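Local coordinates for uncharacterized protein (Thermus thermophilus HB8, PDB 6SCE) that acts as a DNA nuclease of type III CRISPR defence that is switched on when it binds cyclic oligoadenylate, at residues R95-G98 against H99-P103; L501-A504 against V505-L509; Y402-G405 against D406-L409. All coordinates share one frame; numbering follows the deposited sequence.

Contact 1: R95-G98 against H99-P103; sequences RFLG and HWRRP
The rings of Phe96 and Trp100 sit side by side, one helical turn apart, and point the same way. The two planes are inclined at 42°. The closest approach is Phe96 CD2 to Trp100 CD1, 3.7 Å. The edge of the indole at CD1 also lies 3.4 Å from Phe96 O. One face of the indole carries His99 CD2, near the rim. The imidazole of His99 in turn has Arg102 NH2 over one face. The guanidinium of Arg101 has Leu97 CG 4.0 Å above one face. Arg101 gets there because its chain bends at chi3 (-63°) and folds back along the helix; its CG also lies 3.8 Å from Leu97 CD1.

Trp100 N donates to Phe96 O at 2.8 Å. His99 N donates to Arg95 O at 3.3 Å. The next bond, from Arg101 N to Leu97 O, is weak, and the helical pattern fades. The side chain of Arg102 reaches back over the imidazole. Its NE donates to His99 O at 2.9 Å, and NH2 adds a weak bond to the same oxygen.

Outside the segment, His99 NE2 bonds Glu74 O, and Tyr37 meets Phe96 edge-to-face. Phe96 and Trp100 pack on strand 5-10, Trp100 and Leu97 on Val107 of strand 105-111, and Leu97 and Arg101 on helix 384-393. Arg101 is the centre of an inverse gamma turn, where the chain leaves the helix. This is the C-terminal end of the helix in a beta-alpha-beta unit, strand 81-84, helix 90-100 and strand 105-111.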
loop_
_atom_site.group_PDB
_atom_site.type_symbol
_atom_site.label_atom_id
_atom_site.label_comp_id
_atom_site.label_asym_id
_atom_site.label_seq_id
_atom_site.Cartn_x
_atom_site.Cartn_y
_atom_site.Cartn_z
ATOM N N ARG A 95 2.391 -13.794 -16.740
ATOM C CA ARG A 95 1.832 -14.964 -17.446
ATOM C C ARG A 95 1.316 -14.625 -18.848
ATOM O O ARG A 95 1.597 -15.347 -19.814
ATOM C CB ARG A 95 0.754 -15.605 -16.627
ATOM C CG ARG A 95 1.370 -16.219 -15.357
ATOM C CD ARG A 95 0.509 -17.216 -14.688
ATOM N NE ARG A 95 0.230 -18.340 -15.582
ATOM C CZ ARG A 95 -0.735 -19.213 -15.376
ATOM N NH1 ARG A 95 -1.483 -19.137 -14.287
ATOM N NH2 ARG A 95 -0.956 -20.171 -16.273
ATOM N N PHE A 96 0.615 -13.498 -18.970
ATOM C CA PHE A 96 0.174 -13.032 -20.280
ATOM C C PHE A 96 1.343 -12.686 -21.175
ATOM O O PHE A 96 1.298 -12.966 -22.367
ATOM C CB PHE A 96 -0.750 -11.816 -20.159
ATOM C CG PHE A 96 -2.184 -12.171 -20.002
ATOM C CD1 PHE A 96 -2.590 -13.064 -19.017
ATOM C CD2 PHE A 96 -3.152 -11.605 -20.824
ATOM C CE1 PHE A 96 -3.914 -13.391 -18.860
ATOM C CE2 PHE A 96 -4.482 -11.949 -20.671
ATOM C CZ PHE A 96 -4.869 -12.821 -19.670
ATOM N N LEU A 97 2.403 -12.094 -20.631
ATOM C CA LEU A 97 3.532 -11.744 -21.480
ATOM C C LEU A 97 4.136 -13.021 -22.077
ATOM O O LEU A 97 4.484 -13.037 -23.265
ATOM C CB LEU A 97 4.603 -11.002 -20.739
ATOM C CG LEU A 97 5.874 -10.653 -21.509
ATOM C CD1 LEU A 97 5.582 -9.761 -22.705
ATOM C CD2 LEU A 97 6.860 -10.003 -20.568
ATOM N N GLY A 98 4.250 -14.076 -21.266
ATOM C CA GLY A 98 4.780 -15.367 -21.791
ATOM C C GLY A 98 3.971 -15.869 -22.989
ATOM O O GLY A 98 4.529 -16.316 -23.974
ATOM N N HIS A 99 2.655 -15.779 -22.887
ATOM C CA HIS A 99 1.740 -16.320 -23.867
ATOM C C HIS A 99 1.623 -15.449 -25.119
ATOM O O HIS A 99 1.565 -15.976 -26.240
ATOM C CB HIS A 99 0.371 -16.492 -23.216
ATOM C CG HIS A 99 -0.691 -17.036 -24.131
ATOM N ND1 HIS A 99 -0.874 -18.388 -24.359
ATOM C CD2 HIS A 99 -1.634 -16.404 -24.868
ATOM C CE1 HIS A 99 -1.882 -18.559 -25.191
ATOM N NE2 HIS A 99 -2.360 -17.374 -25.519
ATOM N N TRP A 100 1.611 -14.125 -24.937
ATOM C CA TRP A 100 1.233 -13.200 -26.001
ATOM C C TRP A 100 2.391 -12.674 -26.822
ATOM O O TRP A 100 2.184 -11.890 -27.755
ATOM C CB TRP A 100 0.319 -12.059 -25.457
ATOM C CG TRP A 100 -1.065 -12.545 -25.215
ATOM C CD1 TRP A 100 -1.655 -12.774 -24.024
ATOM C CD2 TRP A 100 -2.001 -12.923 -26.204
ATOM N NE1 TRP A 100 -2.916 -13.243 -24.205
ATOM C CE2 TRP A 100 -3.144 -13.360 -25.550
ATOM C CE3 TRP A 100 -1.972 -12.939 -27.601
ATOM C CZ2 TRP A 100 -4.270 -13.808 -26.226
ATOM C CZ3 TRP A 100 -3.099 -13.395 -28.274
ATOM C CH2 TRP A 100 -4.212 -13.816 -27.597
ATOM N N ARG A 101 3.595 -13.117 -26.528
ATOM C CA ARG A 101 4.719 -12.840 -27.418
ATOM C C ARG A 101 4.596 -13.796 -28.598
ATOM O O ARG A 101 5.249 -14.837 -28.659
ATOM C CB ARG A 101 6.049 -12.980 -26.691
ATOM C CG ARG A 101 6.324 -11.792 -25.772
ATOM C CD ARG A 101 7.675 -11.871 -25.051
ATOM N NE ARG A 101 7.735 -13.019 -24.156
ATOM C CZ ARG A 101 8.696 -13.222 -23.262
ATOM N NH1 ARG A 101 9.686 -12.350 -23.133
ATOM N NH2 ARG A 101 8.667 -14.299 -22.490
ATOM N N ARG A 102 3.713 -13.444 -29.515
ATOM C CA ARG A 102 3.426 -14.286 -30.669
ATOM C C ARG A 102 3.031 -13.413 -31.858
ATOM O O ARG A 102 2.700 -12.233 -31.683
ATOM C CB ARG A 102 2.282 -15.233 -30.341
ATOM C CG ARG A 102 0.989 -14.534 -29.939
ATOM C CD ARG A 102 -0.149 -15.516 -29.757
ATOM N NE ARG A 102 0.228 -16.509 -28.769
ATOM C CZ ARG A 102 -0.372 -17.679 -28.577
ATOM N NH1 ARG A 102 -1.439 -18.038 -29.289
ATOM N NH2 ARG A 102 0.108 -18.503 -27.639
ATOM N N PRO A 103 3.051 -13.991 -33.075
ATOM C CA PRO A 103 2.606 -13.222 -34.228
ATOM C C PRO A 103 1.148 -12.850 -34.098
ATOM O O PRO A 103 0.334 -13.591 -33.513
ATOM C CB PRO A 103 2.834 -14.189 -35.419
ATOM C CG PRO A 103 3.889 -15.127 -34.944
ATOM C CD PRO A 103 3.619 -15.299 -33.471
#

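Contact 2: L501-A504 against V505-L509; sequences LEYA and VYSHL
Ser507 and Tyr503 make the polar centre of this helical turn. Ser507 OG donates to Tyr503 O at 2.8 Å, and Ser507 N donates to the same oxygen at 2.9 Å. The two donors come from opposite faces of the carbonyl plane, so one buried oxygen is held twice by one residue. This is a serine side chain bonding back to the carbonyl four residues earlier in a helix. The hydroxyl can fold back onto the preceding turn because OG stands beside the backbone N of Ser507 (chi1 -66°). The same OG lies over one face of the Tyr503 ring, nearer the rim, 3.4 Å from CE2. Tyr506 CD2 comes obliquely to Tyr503 CE1, across the ring from CE2, at 4.2 Å. On another side of the helix, Leu501 CD1 meets Val505 CG2 at 4.0 Å.

Regular backbone bonds set the spacing. Val505 N bonds Leu501 O at 2.8 Å, and His508 N bonds Ala504 O at 3.1 Å. His508 CD2 also comes to 3.1 Å from Ala504 O.

Further out, Tyr503 OH bonds Arg444 O, Trp480 meets the Tyr503 ring edge-to-face, and His508 NE2 bonds Glu454 OE2. Leu501 and Val505 lie on strand 551-558, and Tyr503 and Tyr506 touch Met522 of strand 519-528. Helix 499-513 thus lies between these two strands and helix 447-458, where Leu501 and Ala504 lean on Leu457, and Ser507 and His508 on Leu450.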
loop_
_atom_site.group_PDB
_atom_site.type_symbol
_atom_site.label_atom_id
_atom_site.label_comp_id
_atom_site.label_asym_id
_atom_site.label_seq_id
_atom_site.Cartn_x
_atom_site.Cartn_y
_atom_site.Cartn_z
ATOM N N LEU A 501 -6.866 -3.831 30.457
ATOM C CA LEU A 501 -7.503 -4.226 29.195
ATOM C C LEU A 501 -6.442 -4.651 28.152
ATOM O O LEU A 501 -6.615 -5.663 27.471
ATOM C CB LEU A 501 -8.360 -3.101 28.651
ATOM C CG LEU A 501 -9.114 -3.419 27.356
ATOM C CD1 LEU A 501 -10.023 -4.631 27.502
ATOM C CD2 LEU A 501 -9.922 -2.210 26.931
ATOM N N GLU A 502 -5.355 -3.885 28.061
ATOM C CA GLU A 502 -4.246 -4.191 27.134
ATOM C C GLU A 502 -3.611 -5.534 27.411
ATOM O O GLU A 502 -3.293 -6.269 26.480
ATOM C CB GLU A 502 -3.152 -3.128 27.201
ATOM C CG GLU A 502 -3.562 -1.773 26.673
ATOM C CD GLU A 502 -2.542 -0.706 26.967
ATOM O OE1 GLU A 502 -1.433 -1.048 27.449
ATOM O OE2 GLU A 502 -2.850 0.472 26.686
ATOM N N TYR A 503 -3.398 -5.861 28.685
ATOM C CA TYR A 503 -2.810 -7.152 29.036
ATOM C C TYR A 503 -3.756 -8.311 28.771
ATOM O O TYR A 503 -3.330 -9.372 28.305
ATOM C CB TYR A 503 -2.355 -7.194 30.491
ATOM C CG TYR A 503 -1.661 -8.486 30.804
ATOM C CD1 TYR A 503 -0.415 -8.764 30.262
ATOM C CD2 TYR A 503 -2.259 -9.454 31.611
ATOM C CE1 TYR A 503 0.232 -9.954 30.528
ATOM C CE2 TYR A 503 -1.621 -10.656 31.879
ATOM C CZ TYR A 503 -0.371 -10.903 31.333
ATOM O OH TYR A 503 0.289 -12.088 31.584
ATOM N N ALA A 504 -5.035 -8.115 29.074
ATOM C CA ALA A 504 -6.059 -9.122 28.768
ATOM C C ALA A 504 -6.175 -9.358 27.267
ATOM O O ALA A 504 -6.310 -10.491 26.815
ATOM C CB ALA A 504 -7.411 -8.684 29.307
ATOM N N VAL A 505 -6.179 -8.279 26.498
ATOM C CA VAL A 505 -6.330 -8.424 25.058
ATOM C C VAL A 505 -5.114 -9.173 24.510
ATOM O O VAL A 505 -5.276 -10.154 23.798
ATOM C CB VAL A 505 -6.570 -7.077 24.361
ATOM C CG1 VAL A 505 -6.440 -7.209 22.836
ATOM C CG2 VAL A 505 -7.967 -6.568 24.711
ATOM N N TYR A 506 -3.914 -8.727 24.878
ATOM C CA TYR A 506 -2.685 -9.403 24.487
ATOM C C TYR A 506 -2.648 -10.880 24.869
ATOM O O TYR A 506 -2.170 -11.725 24.091
ATOM C CB TYR A 506 -1.475 -8.705 25.083
ATOM C CG TYR A 506 -0.239 -9.577 25.163
ATOM C CD1 TYR A 506 0.579 -9.768 24.052
ATOM C CD2 TYR A 506 0.104 -10.226 26.349
ATOM C CE1 TYR A 506 1.711 -10.567 24.126
ATOM C CE2 TYR A 506 1.238 -11.011 26.434
ATOM C CZ TYR A 506 2.030 -11.190 25.319
ATOM O OH TYR A 506 3.145 -11.986 25.407
ATOM N N SER A 507 -3.141 -11.202 26.063
ATOM C CA SER A 507 -3.085 -12.583 26.535
ATOM C C SER A 507 -3.967 -13.472 25.696
ATOM O O SER A 507 -3.544 -14.540 25.278
ATOM C CB SER A 507 -3.472 -12.690 28.026
ATOM O OG SER A 507 -2.505 -12.040 28.847
ATOM N N HIS A 508 -5.195 -13.052 25.452
ATOM C CA HIS A 508 -6.096 -13.866 24.664
ATOM C C HIS A 508 -5.688 -13.896 23.184
ATOM O O HIS A 508 -5.941 -14.886 22.497
ATOM C CB HIS A 508 -7.537 -13.403 24.831
ATOM C CG HIS A 508 -8.074 -13.632 26.209
ATOM N ND1 HIS A 508 -8.260 -14.896 26.730
ATOM C CD2 HIS A 508 -8.433 -12.766 27.186
ATOM C CE1 HIS A 508 -8.719 -14.797 27.965
ATOM N NE2 HIS A 508 -8.842 -13.517 28.264
ATOM N N LEU A 509 -5.085 -12.814 22.682
ATOM C CA LEU A 509 -4.561 -12.843 21.301
ATOM C C LEU A 509 -3.475 -13.869 21.176
ATOM O O LEU A 509 -3.439 -14.673 20.221
ATOM C CB LEU A 509 -4.025 -11.465 20.865
ATOM C CG LEU A 509 -5.126 -10.465 20.497
ATOM C CD1 LEU A 509 -4.542 -9.076 20.300
ATOM C CD2 LEU A 509 -5.922 -10.903 19.264
#

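Contact 3: Y402-G405 against D406-L409; sequences YLDG and DRLL. With nucleotides of chain B.
Strands 402-404 and 407-409 run antiparallel, with Tyr402 and Leu409 a hydrogen-bonded pair and Leu403 and Leu408 a non-hydrogen-bonded one. Leu409 N donates to Tyr402 O at 2.8 Å, and Asp404 N donates to Arg407 O at 2.9 Å. On the face with Tyr402 and Leu409, Arg407 NH2 donates a nearly straight hydrogen bond (173°) to Asp404 OD2, 2.6 Å long, as part of a salt bridge. The bond lies in the guanidinium plane, with the carboxylate turned 46° from it. Asp404 OD2 also accepts from Leu637 N, and Arg407 NH1 pairs with Glu415. Leu409 CD1 packs on Asp404 CB at 3.7 Å. On the other face, Leu403 CB meets Leu408 CD2.

This is a beta hairpin closed by a type II' turn, Asp404 to Arg407, with Gly405 at its positive-phi position. It lines the site of the bound oligoadenylate of chain B, consistent with the activator pocket of a CARF domain. Gly405 N donates to N7 of A4 at 3.0 Å, and N6 of A4 donates to Gly405 O at 3.1 Å, so this backbone reads the adenine's Hoogsteen edge. A4 O3' is joined to the A1 phosphate, whose OP1 accepts from Tyr402 OH at 2.6 Å in the ring plane. Asp406 forms salt bridges with Arg549 and Arg635.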
loop_
_atom_site.group_PDB
_atom_site.type_symbol
_atom_site.label_atom_id
_atom_site.label_comp_id
_atom_site.label_asym_id
_atom_site.label_seq_id
_atom_site.Cartn_x
_atom_site.Cartn_y
_atom_site.Cartn_z
ATOM N N TYR A 402 5.241 -14.872 -6.516
ATOM C CA TYR A 402 4.378 -13.737 -6.276
ATOM C C TYR A 402 3.514 -14.061 -5.077
ATOM O O TYR A 402 2.696 -15.006 -5.112
ATOM C CB TYR A 402 3.518 -13.477 -7.513
ATOM C CG TYR A 402 2.599 -12.294 -7.387
ATOM C CD1 TYR A 402 1.346 -12.422 -6.830
ATOM C CD2 TYR A 402 2.982 -11.030 -7.869
ATOM C CE1 TYR A 402 0.492 -11.343 -6.715
ATOM C CE2 TYR A 402 2.136 -9.935 -7.735
ATOM C CZ TYR A 402 0.896 -10.090 -7.164
ATOM O OH TYR A 402 0.030 -9.023 -7.001
ATOM N N LEU A 403 3.631 -13.264 -4.018
ATOM C CA LEU A 403 2.741 -13.408 -2.867
ATOM C C LEU A 403 1.340 -13.005 -3.209
ATOM O O LEU A 403 1.099 -11.901 -3.679
ATOM C CB LEU A 403 3.219 -12.597 -1.663
ATOM C CG LEU A 403 2.319 -12.653 -0.411
ATOM C CD1 LEU A 403 2.463 -13.989 0.299
ATOM C CD2 LEU A 403 2.710 -11.553 0.565
ATOM N N ASP A 404 0.402 -13.922 -2.983
ATOM C CA ASP A 404 -0.990 -13.638 -3.164
ATOM C C ASP A 404 -1.658 -13.782 -1.800
ATOM O O ASP A 404 -2.146 -14.868 -1.446
ATOM C CB ASP A 404 -1.586 -14.602 -4.193
ATOM C CG ASP A 404 -3.083 -14.400 -4.377
ATOM O OD1 ASP A 404 -3.566 -13.272 -4.194
ATOM O OD2 ASP A 404 -3.797 -15.397 -4.653
ATOM N N GLY A 405 -1.677 -12.687 -1.038
ATOM C CA GLY A 405 -2.224 -12.676 0.323
ATOM C C GLY A 405 -1.278 -13.388 1.264
ATOM O O GLY A 405 -0.318 -12.794 1.764
ATOM N N ASP A 406 -1.549 -14.673 1.485
ATOM C CA ASP A 406 -0.808 -15.496 2.457
ATOM C C ASP A 406 0.038 -16.657 1.924
ATOM O O ASP A 406 0.676 -17.360 2.701
ATOM C CB ASP A 406 -1.788 -16.065 3.480
ATOM C CG ASP A 406 -2.764 -17.039 2.867
ATOM O OD1 ASP A 406 -3.294 -16.750 1.787
ATOM O OD2 ASP A 406 -2.994 -18.116 3.459
ATOM N N ARG A 407 0.085 -16.860 0.616
ATOM C CA ARG A 407 0.856 -17.963 0.046
ATOM C C ARG A 407 1.576 -17.413 -1.167
ATOM O O ARG A 407 1.092 -16.461 -1.793
ATOM C CB ARG A 407 -0.111 -19.081 -0.398
ATOM C CG ARG A 407 -1.362 -18.412 -0.980
ATOM C CD ARG A 407 -2.240 -19.233 -1.876
ATOM N NE ARG A 407 -2.944 -18.358 -2.824
ATOM C CZ ARG A 407 -3.806 -18.795 -3.732
ATOM N NH1 ARG A 407 -4.127 -20.084 -3.781
ATOM N NH2 ARG A 407 -4.375 -17.946 -4.575
ATOM N N LEU A 408 2.721 -17.983 -1.499
ATOM C CA LEU A 408 3.407 -17.601 -2.686
ATOM C C LEU A 408 2.942 -18.443 -3.846
ATOM O O LEU A 408 2.931 -19.680 -3.788
ATOM C CB LEU A 408 4.905 -17.777 -2.564
ATOM C CG LEU A 408 5.602 -17.133 -1.416
ATOM C CD1 LEU A 408 7.057 -17.513 -1.513
ATOM C CD2 LEU A 408 5.445 -15.628 -1.440
ATOM N N LEU A 409 2.592 -17.774 -4.922
ATOM C CA LEU A 409 2.401 -18.425 -6.193
ATOM C C LEU A 409 3.727 -18.575 -6.897
ATOM O O LEU A 409 4.513 -17.629 -6.996
ATOM C CB LEU A 409 1.472 -17.612 -7.059
ATOM C CG LEU A 409 0.205 -17.162 -6.365
ATOM C CD1 LEU A 409 -0.599 -16.342 -7.351
ATOM C CD2 LEU A 409 -0.573 -18.372 -5.841
ATOM P P A B 4 2.961 -2.319 -4.534
ATOM O OP1 A B 4 1.656 -1.730 -4.123
ATOM O OP2 A B 4 4.093 -2.366 -3.542
ATOM O "O5'" A B 4 2.684 -3.783 -5.112
ATOM C "C5'" A B 4 2.426 -4.836 -4.171
ATOM C "C4'" A B 4 1.577 -5.880 -4.855
ATOM O "O4'" A B 4 1.569 -7.099 -4.058
ATOM C "C3'" A B 4 0.121 -5.461 -5.011
ATOM O "O3'" A B 4 -0.521 -5.956 -6.183
ATOM C "C2'" A B 4 -0.509 -6.125 -3.783
ATOM O "O2'" A B 4 -1.908 -6.258 -3.893
ATOM C "C1'" A B 4 0.230 -7.450 -3.805
ATOM N N9 A B 4 0.140 -8.226 -2.577
ATOM C C8 A B 4 -0.225 -9.548 -2.519
ATOM N N7 A B 4 -0.287 -10.005 -1.295
ATOM C C5 A B 4 0.019 -8.912 -0.490
ATOM C C6 A B 4 0.111 -8.750 0.908
ATOM N N6 A B 4 -0.140 -9.716 1.798
ATOM N N1 A B 4 0.421 -7.512 1.372
ATOM C C2 A B 4 0.640 -6.533 0.484
ATOM N N3 A B 4 0.606 -6.573 -0.852
ATOM C C4 A B 4 0.290 -7.803 -1.282
ATOM P P A B 1 -0.017 -5.634 -7.667
ATOM O OP1 A B 1 0.595 -6.857 -8.277
ATOM O OP2 A B 1 0.814 -4.368 -7.687
ATOM O "O5'" A B 1 -1.410 -5.407 -8.412
ATOM C "C5'" A B 1 -2.024 -4.122 -8.472
ATOM C "C4'" A B 1 -3.517 -4.320 -8.576
ATOM O "O4'" A B 1 -4.031 -4.769 -7.294
ATOM C "C3'" A B 1 -4.277 -3.041 -8.941
ATOM O "O3'" A B 1 -4.575 -3.089 -10.342
ATOM C "C2'" A B 1 -5.512 -3.107 -8.031
ATOM O "O2'" A B 1 -6.564 -3.824 -8.641
ATOM C "C1'" A B 1 -4.983 -3.849 -6.811
ATOM N N9 A B 1 -4.332 -3.000 -5.811
ATOM C C8 A B 1 -3.132 -3.245 -5.203
ATOM N N7 A B 1 -2.814 -2.313 -4.342
ATOM C C5 A B 1 -3.872 -1.421 -4.372
ATOM C C6 A B 1 -4.121 -0.221 -3.679
ATOM N N6 A B 1 -3.274 0.301 -2.796
ATOM N N1 A B 1 -5.283 0.426 -3.943
ATOM C C2 A B 1 -6.115 -0.110 -4.848
ATOM N N3 A B 1 -5.975 -1.223 -5.569
ATOM C C4 A B 1 -4.817 -1.838 -5.281
#

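The three contacts follow one another along the chain, and none nests in or crosses another. Each is local, within one continuous segment. Contact 1 lies at the C-terminal part of helix 90-100, which leads into strand 105-111 of the first sheet. Contact 3 closes a tight hairpin between strands 399-404 and 407-410 of a later sheet. Contact 2 comes last, on helix 499-513, beside the C-terminal sheet. Contacts 1 and 3 come to about 7 Å at their nearest atoms without touching. Contact 2 lies about 17 Å from contact 3, nearest atoms, and across the chain's centre from contact 1. Helix 384-393, which runs just before strand 399-404 of contact 3, meets contact 1 and so brings the two regions together.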